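Local atomic coordinates of chitin binding domain (Burkholderia pseudomallei, PDB entry 3UAM), a protein that probably binds chitin or related polysaccharides and may cleave them oxidatively as a copper-dependent lytic polysaccharide monooxygenase. Residues T26-A31 with Q104-R109; A147-D152 with Y191-A196; N159-Q162 with P167-D170. All coordinates share one frame; numbering follows the deposited sequence.

Contact 1: residues T26-A31 with Q104-R109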
loop_
_atom_site.group_PDB
_atom_site.type_symbol
_atom_site.label_atom_id
_atom_site.label_comp_id
_atom_site.label_asym_id
_atom_site.label_seq_id
_atom_site.Cartn_x
_atom_site.Cartn_y
_atom_site.Cartn_z
ATOM N N THR A 26 3.685 7.354 -8.851
ATOM C CA THR A 26 2.982 7.141 -10.127
ATOM C C THR A 26 2.590 5.668 -10.291
ATOM O O THR A 26 3.318 4.766 -9.869
ATOM C CB THR A 26 3.788 7.599 -11.357
ATOM O OG1 THR A 26 5.126 7.166 -11.221
ATOM C CG2 THR A 26 3.808 9.145 -11.520
ATOM N N PRO A 27 1.376 5.415 -10.779
ATOM C CA PRO A 27 0.364 6.444 -10.924
ATOM C C PRO A 27 0.109 7.064 -9.557
ATOM O O PRO A 27 0.247 6.373 -8.550
ATOM C CB PRO A 27 -0.866 5.680 -11.402
ATOM C CG PRO A 27 -0.653 4.275 -11.022
ATOM C CD PRO A 27 0.833 4.063 -10.976
ATOM N N GLU A 28 -0.284 8.333 -9.536
ATOM C CA GLU A 28 -0.422 9.066 -8.305
ATOM C C GLU A 28 -1.388 8.305 -7.392
ATOM O O GLU A 28 -2.509 7.957 -7.797
ATOM C CB GLU A 28 -0.956 10.480 -8.554
ATOM C CG GLU A 28 0.019 11.422 -9.258
ATOM C CD GLU A 28 0.012 11.312 -10.786
ATOM O OE1 GLU A 28 -0.510 10.336 -11.368
ATOM O OE2 GLU A 28 0.542 12.243 -11.421
ATOM N N SER A 29 -0.953 8.078 -6.162
ATOM C CA SER A 29 -1.799 7.445 -5.188
ATOM C C SER A 29 -2.879 8.451 -4.764
ATOM O O SER A 29 -2.773 9.650 -5.037
ATOM C CB SER A 29 -0.978 6.974 -3.992
ATOM O OG SER A 29 -0.594 8.061 -3.181
ATOM N N ARG A 30 -3.914 7.939 -4.110
ATOM C CA ARG A 30 -4.969 8.781 -3.592
ATOM C C ARG A 30 -4.388 9.886 -2.714
ATOM O O ARG A 30 -4.797 11.045 -2.826
ATOM C CB ARG A 30 -5.965 7.937 -2.808
ATOM C CG ARG A 30 -7.130 8.714 -2.236
ATOM C CD ARG A 30 -7.998 7.838 -1.375
ATOM N NE ARG A 30 -8.672 6.774 -2.128
ATOM C CZ ARG A 30 -9.532 5.899 -1.578
ATOM N NH1 ARG A 30 -9.854 5.995 -0.304
ATOM N NH2 ARG A 30 -10.111 4.945 -2.309
ATOM N N ALA A 31 -3.432 9.526 -1.860
ATOM C CA ALA A 31 -2.851 10.494 -0.924
ATOM C C ALA A 31 -2.029 11.544 -1.678
ATOM O O ALA A 31 -2.089 12.729 -1.336
ATOM C CB ALA A 31 -2.006 9.811 0.131
ATOM N N GLN A 104 -10.316 10.930 -7.505
ATOM C CA GLN A 104 -9.814 11.018 -8.869
ATOM C C GLN A 104 -9.312 9.626 -9.208
ATOM O O GLN A 104 -8.623 9.010 -8.395
ATOM C CB GLN A 104 -8.653 12.005 -8.965
ATOM C CG GLN A 104 -9.000 13.462 -8.735
ATOM C CD GLN A 104 -7.741 14.323 -8.691
ATOM O OE1 GLN A 104 -7.392 14.866 -7.638
ATOM N NE2 GLN A 104 -7.035 14.410 -9.816
ATOM N N LYS A 105 -9.676 9.132 -10.386
ATOM C CA LYS A 105 -9.416 7.747 -10.765
ATOM C C LYS A 105 -8.608 7.685 -12.051
ATOM O O LYS A 105 -8.937 8.354 -13.021
ATOM C CB LYS A 105 -10.740 7.003 -10.960
ATOM C CG LYS A 105 -11.613 6.915 -9.709
ATOM C CD LYS A 105 -13.049 6.544 -10.041
ATOM C CE LYS A 105 -13.966 6.655 -8.823
ATOM N NZ LYS A 105 -14.133 8.022 -8.254
ATOM N N HIS A 106 -7.570 6.873 -12.074
ATOM C CA HIS A 106 -6.753 6.699 -13.274
ATOM C C HIS A 106 -7.482 5.878 -14.317
ATOM O O HIS A 106 -7.949 4.758 -14.026
ATOM C CB HIS A 106 -5.419 6.014 -12.925
ATOM C CG HIS A 106 -4.562 6.814 -11.998
ATOM N ND1 HIS A 106 -3.823 7.840 -12.419
ATOM C CD2 HIS A 106 -4.387 6.743 -10.604
ATOM C CE1 HIS A 106 -3.182 8.395 -11.377
ATOM N NE2 HIS A 106 -3.527 7.719 -10.261
ATOM N N ALA A 107 -7.564 6.407 -15.535
ATOM C CA ALA A 107 -8.209 5.698 -16.645
ATOM C C ALA A 107 -7.340 4.507 -17.038
ATOM O O ALA A 107 -6.222 4.702 -17.499
ATOM C CB ALA A 107 -8.428 6.626 -17.849
ATOM N N VAL A 108 -7.830 3.287 -16.828
ATOM C CA VAL A 108 -7.054 2.078 -17.188
ATOM C C VAL A 108 -7.914 1.060 -17.950
ATOM O O VAL A 108 -9.126 1.241 -18.092
ATOM C CB VAL A 108 -6.395 1.413 -15.965
ATOM C CG1 VAL A 108 -5.300 2.321 -15.381
ATOM C CG2 VAL A 108 -7.435 1.050 -14.906
ATOM N N ARG A 109 -7.262 0.017 -18.442
ATOM C CA ARG A 109 -7.891 -1.040 -19.224
ATOM C C ARG A 109 -7.451 -2.422 -18.754
ATOM O O ARG A 109 -6.309 -2.614 -18.292
ATOM C CB ARG A 109 -7.501 -0.887 -20.696
ATOM C CG ARG A 109 -7.899 0.432 -21.321
ATOM C CD ARG A 109 -7.462 0.471 -22.778
ATOM N NE ARG A 109 -8.241 -0.467 -23.572
ATOM C CZ ARG A 109 -9.470 -0.238 -24.025
ATOM N NH1 ARG A 109 -10.077 0.905 -23.791
ATOM N NH2 ARG A 109 -10.099 -1.165 -24.718
#
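A CH-pi contact and a side-chain-to-backbone hydrogen bond fix the His106 imidazole against Pro27 and Glu28, near the surface where the chain leaves strand 21-26 for helix 30-36 and meets the short strand 106-108. The ring is held from two directions. Over one face sits Pro27 CB, 3.5 Å from the ring centroid and only 10° off the normal, presented by a proline that follows a cis peptide bond. At the edge, His106 NE2 donates a nearly straight hydrogen bond, 2.7 Å long, to Glu28 O; the carbonyl receives it on a lone pair in its own plane, and the oxygen stays close to the ring plane. Together the two contacts restrain both the tilt and the rotation of the imidazole. The fold is the immunoglobulin-like beta sandwich of the AA10 family: strand 21-26 belongs to the three-stranded sheet, whereas His106 pairs through its backbone with Asp212 and Asn214 on strand 205-215 of the other sheet. The Glu28 chain, bent at chi2 (85°), brings OE1 to 3.3 Å from His106 CE1, with carboxylate and imidazole planes 14° apart. A carboxylate this near could favour a protonated ring, although the charge is not established. Just beyond, Ser29 is the N-cap of helix 30-36, its OG bonded to Val32 N.

Contact 2: residues A147-D152 with Y191-A196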
loop_
_atom_site.group_PDB
_atom_site.type_symbol
_atom_site.label_atom_id
_atom_site.label_comp_id
_atom_site.label_asym_id
_atom_site.label_seq_id
_atom_site.Cartn_x
_atom_site.Cartn_y
_atom_site.Cartn_z
ATOM N N ALA A 147 -13.136 -7.573 2.749
ATOM C CA ALA A 147 -14.114 -8.246 1.863
ATOM C C ALA A 147 -14.175 -7.718 0.421
ATOM O O ALA A 147 -14.739 -8.392 -0.449
ATOM C CB ALA A 147 -15.514 -8.171 2.476
ATOM N N HIS A 148 -13.633 -6.520 0.182
ATOM C CA HIS A 148 -13.618 -5.916 -1.139
ATOM C C HIS A 148 -12.459 -6.379 -1.975
ATOM O O HIS A 148 -12.502 -6.213 -3.180
ATOM C CB HIS A 148 -13.561 -4.390 -1.050
ATOM C CG HIS A 148 -14.734 -3.791 -0.339
ATOM N ND1 HIS A 148 -14.628 -2.740 0.508
ATOM C CD2 HIS A 148 -16.078 -4.151 -0.362
ATOM C CE1 HIS A 148 -15.856 -2.449 0.987
ATOM N NE2 HIS A 148 -16.737 -3.304 0.442
ATOM N N PHE A 149 -11.424 -6.930 -1.341
ATOM C CA PHE A 149 -10.194 -7.296 -2.008
ATOM C C PHE A 149 -10.064 -8.813 -2.256
ATOM O O PHE A 149 -10.479 -9.631 -1.423
ATOM C CB PHE A 149 -8.996 -6.792 -1.186
ATOM C CG PHE A 149 -8.839 -5.298 -1.222
ATOM C CD1 PHE A 149 -8.172 -4.690 -2.271
ATOM C CD2 PHE A 149 -9.381 -4.509 -0.230
ATOM C CE1 PHE A 149 -8.012 -3.328 -2.313
ATOM C CE2 PHE A 149 -9.267 -3.139 -0.272
ATOM C CZ PHE A 149 -8.567 -2.537 -1.316
ATOM N N GLU A 150 -9.518 -9.163 -3.427
ATOM C CA GLU A 150 -9.171 -10.535 -3.750
ATOM C C GLU A 150 -8.201 -11.098 -2.706
ATOM O O GLU A 150 -7.213 -10.451 -2.368
ATOM C CB GLU A 150 -8.526 -10.622 -5.138
ATOM C CG GLU A 150 -9.449 -10.338 -6.294
ATOM C CD GLU A 150 -10.491 -11.423 -6.528
ATOM O OE1 GLU A 150 -10.319 -12.564 -6.024
ATOM O OE2 GLU A 150 -11.482 -11.143 -7.236
ATOM N N PRO A 151 -8.471 -12.313 -2.206
ATOM C CA PRO A 151 -7.618 -12.885 -1.172
ATOM C C PRO A 151 -6.182 -13.162 -1.663
ATOM O O PRO A 151 -5.248 -13.169 -0.871
ATOM C CB PRO A 151 -8.364 -14.177 -0.763
ATOM C CG PRO A 151 -9.192 -14.540 -1.944
ATOM C CD PRO A 151 -9.582 -13.217 -2.567
ATOM N N ASP A 152 -6.013 -13.345 -2.962
ATOM C CA ASP A 152 -4.692 -13.534 -3.534
ATOM C C ASP A 152 -4.171 -12.213 -4.092
ATOM O O ASP A 152 -4.848 -11.544 -4.849
ATOM C CB ASP A 152 -4.720 -14.594 -4.631
ATOM C CG ASP A 152 -5.096 -15.954 -4.100
ATOM O OD1 ASP A 152 -4.898 -16.239 -2.885
ATOM O OD2 ASP A 152 -5.612 -16.749 -4.885
ATOM N N TYR A 191 -14.982 1.221 -11.404
ATOM C CA TYR A 191 -14.074 1.682 -10.345
ATOM C C TYR A 191 -13.526 0.498 -9.531
ATOM O O TYR A 191 -14.283 -0.393 -9.078
ATOM C CB TYR A 191 -14.796 2.688 -9.439
ATOM C CG TYR A 191 -14.058 3.139 -8.191
ATOM C CD1 TYR A 191 -12.694 3.415 -8.200
ATOM C CD2 TYR A 191 -14.750 3.341 -7.019
ATOM C CE1 TYR A 191 -12.045 3.831 -7.053
ATOM C CE2 TYR A 191 -14.123 3.771 -5.872
ATOM C CZ TYR A 191 -12.771 4.015 -5.885
ATOM O OH TYR A 191 -12.183 4.441 -4.711
ATOM N N HIS A 192 -12.203 0.486 -9.408
ATOM C CA HIS A 192 -11.480 -0.492 -8.634
ATOM C C HIS A 192 -10.343 0.148 -7.887
ATOM O O HIS A 192 -9.864 1.249 -8.249
ATOM C CB HIS A 192 -10.999 -1.607 -9.531
ATOM C CG HIS A 192 -12.115 -2.482 -9.985
ATOM N ND1 HIS A 192 -12.615 -3.463 -9.212
ATOM C CD2 HIS A 192 -12.911 -2.424 -11.126
ATOM C CE1 HIS A 192 -13.677 -4.024 -9.843
ATOM N NE2 HIS A 192 -13.849 -3.391 -11.016
ATOM N N VAL A 193 -9.959 -0.496 -6.792
ATOM C CA VAL A 193 -8.845 -0.011 -5.996
ATOM C C VAL A 193 -7.675 -0.976 -6.061
ATOM O O VAL A 193 -7.842 -2.169 -5.897
ATOM C CB VAL A 193 -9.283 0.273 -4.555
ATOM C CG1 VAL A 193 -8.072 0.520 -3.655
ATOM C CG2 VAL A 193 -10.266 1.441 -4.566
ATOM N N LEU A 194 -6.489 -0.433 -6.343
ATOM C CA LEU A 194 -5.230 -1.146 -6.244
ATOM C C LEU A 194 -4.549 -0.672 -4.981
ATOM O O LEU A 194 -4.188 0.516 -4.864
ATOM C CB LEU A 194 -4.357 -0.840 -7.457
ATOM C CG LEU A 194 -2.992 -1.558 -7.563
ATOM C CD1 LEU A 194 -3.159 -3.038 -7.764
ATOM C CD2 LEU A 194 -2.173 -0.962 -8.707
ATOM N N LEU A 195 -4.416 -1.565 -4.011
ATOM C CA LEU A 195 -3.768 -1.242 -2.761
ATOM C C LEU A 195 -2.319 -1.695 -2.840
ATOM O O LEU A 195 -2.031 -2.892 -2.973
ATOM C CB LEU A 195 -4.473 -1.931 -1.596
ATOM C CG LEU A 195 -3.779 -1.833 -0.232
ATOM C CD1 LEU A 195 -3.721 -0.369 0.190
ATOM C CD2 LEU A 195 -4.507 -2.711 0.780
ATOM N N ALA A 196 -1.412 -0.734 -2.769
ATOM C CA ALA A 196 0.020 -1.023 -2.807
ATOM C C ALA A 196 0.542 -0.919 -1.380
ATOM O O ALA A 196 0.297 0.118 -0.712
ATOM C CB ALA A 196 0.725 -0.026 -3.728
#
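Phe149 reaches from the long loop between strands 126-133 and 155-158 to lay the far end of its ring on strand 190-200, against Val193 and Leu195. The contact is buried and rests on this one aromatic side chain. Its CB does not point straight at the strand; CG stands beside the backbone N (chi1 -71°), and the ring then carries CE1 and CZ across to the other segment. Phe149 CZ meets Val193 CG1 at 3.9 Å, while Phe149 CE1 lies 3.9 Å from Leu195 CB, so neighbouring ring atoms serve two residues that project from the same side of the strand. Phe149 CE1 also passes 3.8 Å from Val193 O, an oblique approach to the peptide between the two side chains. On Val193 it is the branch anti to the backbone N (chi1 169°) that takes the ring.

The arrangement is loop-over-sheet packing within the immunoglobulin-like beta sandwich of this family: the loop lies on the six-stranded sheet, and Leu194, facing away from Phe149, touches Leu114 and Ile116 of the opposing sheet. Around the tight part, Trp132 packs on both Phe149 and Leu195, and Val210 touches Val193 and Leu195.

The side after Phe149 is looser: the chain runs outward to the exposed Pro151 and Asp152, and the Glu150 carboxylate makes a long, weak ion pair with Arg188. Backbone bonds from His148 to Lys135 and from Glu150 to Ile133 fix the loop on either side of Phe149. Across the two segments the contact is van der Waals and hydrophobic, which implies that the polar bonds positioning Phe149 come from the backbone of its neighbours.

Contact 3: residues N159-Q162 with P167-D170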
loop_
_atom_site.group_PDB
_atom_site.type_symbol
_atom_site.label_atom_id
_atom_site.label_comp_id
_atom_site.label_asym_id
_atom_site.label_seq_id
_atom_site.Cartn_x
_atom_site.Cartn_y
_atom_site.Cartn_z
ATOM N N ASN A 159 11.733 -9.771 -0.995
ATOM C CA ASN A 159 13.186 -9.786 -0.745
ATOM C C ASN A 159 13.492 -11.026 0.073
ATOM O O ASN A 159 12.797 -11.310 1.023
ATOM C CB ASN A 159 13.655 -8.523 0.002
ATOM C CG ASN A 159 13.735 -7.307 -0.898
ATOM O OD1 ASN A 159 13.873 -7.442 -2.113
ATOM N ND2 ASN A 159 13.660 -6.107 -0.304
ATOM N N THR A 160 14.525 -11.767 -0.293
ATOM C CA THR A 160 14.822 -13.034 0.366
ATOM C C THR A 160 15.940 -12.962 1.400
ATOM O O THR A 160 16.147 -13.919 2.144
ATOM C CB THR A 160 15.217 -14.104 -0.663
ATOM O OG1 THR A 160 16.414 -13.682 -1.345
ATOM C CG2 THR A 160 14.053 -14.341 -1.697
ATOM N N TYR A 161 16.650 -11.843 1.493
ATOM C CA TYR A 161 17.842 -11.818 2.351
ATOM C C TYR A 161 17.455 -11.895 3.839
ATOM O O TYR A 161 16.627 -11.104 4.312
ATOM C CB TYR A 161 18.703 -10.593 2.104
ATOM C CG TYR A 161 19.972 -10.637 2.925
ATOM C CD1 TYR A 161 21.062 -11.384 2.508
ATOM C CD2 TYR A 161 20.050 -9.980 4.141
ATOM C CE1 TYR A 161 22.207 -11.467 3.279
ATOM C CE2 TYR A 161 21.180 -10.046 4.921
ATOM C CZ TYR A 161 22.253 -10.789 4.500
ATOM O OH TYR A 161 23.363 -10.835 5.293
ATOM N N GLN A 162 18.045 -12.843 4.557
ATOM C CA GLN A 162 17.743 -13.063 5.989
ATOM C C GLN A 162 18.983 -13.523 6.735
ATOM O O GLN A 162 19.821 -14.181 6.145
ATOM C CB GLN A 162 16.665 -14.138 6.150
ATOM C CG GLN A 162 15.325 -13.860 5.501
ATOM C CD GLN A 162 14.380 -15.063 5.528
ATOM O OE1 GLN A 162 14.160 -15.662 6.564
ATOM N NE2 GLN A 162 13.801 -15.392 4.373
ATOM N N PRO A 167 25.088 -9.415 7.689
ATOM C CA PRO A 167 26.107 -8.476 7.238
ATOM C C PRO A 167 25.765 -7.747 5.938
ATOM O O PRO A 167 26.196 -6.614 5.780
ATOM C CB PRO A 167 27.358 -9.359 7.053
ATOM C CG PRO A 167 26.869 -10.758 7.042
ATOM C CD PRO A 167 25.611 -10.784 7.849
ATOM N N ASP A 168 25.020 -8.367 5.022
ATOM C CA ASP A 168 24.741 -7.734 3.718
ATOM C C ASP A 168 23.346 -7.111 3.639
ATOM O O ASP A 168 22.914 -6.708 2.549
ATOM C CB ASP A 168 24.901 -8.739 2.568
ATOM C CG ASP A 168 26.281 -9.368 2.540
ATOM O OD1 ASP A 168 27.266 -8.619 2.572
ATOM O OD2 ASP A 168 26.374 -10.616 2.525
ATOM N N ALA A 169 22.664 -7.033 4.778
ATOM C CA ALA A 169 21.304 -6.489 4.870
ATOM C C ALA A 169 21.061 -5.105 4.215
ATOM O O ALA A 169 20.043 -4.930 3.563
ATOM C CB ALA A 169 20.839 -6.465 6.334
ATOM N N ASP A 170 21.963 -4.135 4.378
ATOM C CA ASP A 170 21.687 -2.784 3.831
ATOM C C ASP A 170 21.534 -2.824 2.312
ATOM O O ASP A 170 20.559 -2.321 1.781
ATOM C CB ASP A 170 22.765 -1.750 4.194
ATOM C CG ASP A 170 22.733 -1.361 5.654
ATOM O OD1 ASP A 170 21.865 -1.884 6.412
ATOM O OD2 ASP A 170 23.593 -0.545 6.050
HETATM O O HOH W 1 25.312 -12.436 4.090
#
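Tyr161 lays its ring across the turn that begins helix 169-173, overlapping the backbone of Asp168, with Ala169 alongside. This is the packing of an aromatic side chain on a helix N terminus, in a loop excursion of the LPMO sandwich that follows strand 155-158; Asp168 occupies the N-cap position, although its side chain makes no capping bond. With CG anti to the backbone N (chi1 -176°), the tyrosine extends toward the other segment. Asp168 C lies over one face of the ring. Tyr161 CE2 comes obliquely to 3.4 Å from Ala169 N, and it meets Ala169 CB at 3.9 Å in an apolar contact with the first residue of the helix.

The hydroxyl sits at the polar end of the contact. Tyr161 OH accepts a hydrogen bond from Asp168 N, 3.0 Å long with an angle of 161° at the hydrogen, and Pro167 CD closes in at 3.4 Å. Pro167 N is nearby at the ring edge but, being a tertiary amide nitrogen, has no hydrogen to give.

Glu172 and Leu173 of the same short helix also touch Tyr161. On the backbone side of this loop, Arg127 NH1 bonds to the carbonyl oxygens of Asn159 and Tyr161 and ties the loop to strand 126-133. The Asp168 carboxylate is turned 61° from the phenol plane and reaches the hydroxyl through solvent: a water in the plane of the ring lies 2.8 Å from Tyr161 OH and donates to Asp168 OD2 at 2.6 Å.

Overall arrangement
From the N terminus, contact 1 comes first: the turn between strand 21-26 and helix 30-36 meets strand 106-108, closing a loop of 72 intervening residues and joining the two sheets at one edge. It is complete before contact 2 opens. Contact 2 then brings the loop at 147-152 onto strand 190-200, and the chain between its segments contains contact 3, a short closure of four intervening residues at the helix 169-173 excursion. Contacts 1 and 2 reach the same sheet and touch where Arg30 and Lys105 pack on Tyr191. Contact 3 lies across the molecule, its centre about 32 Å from that of contact 1 and about 29 Å from that of contact 2.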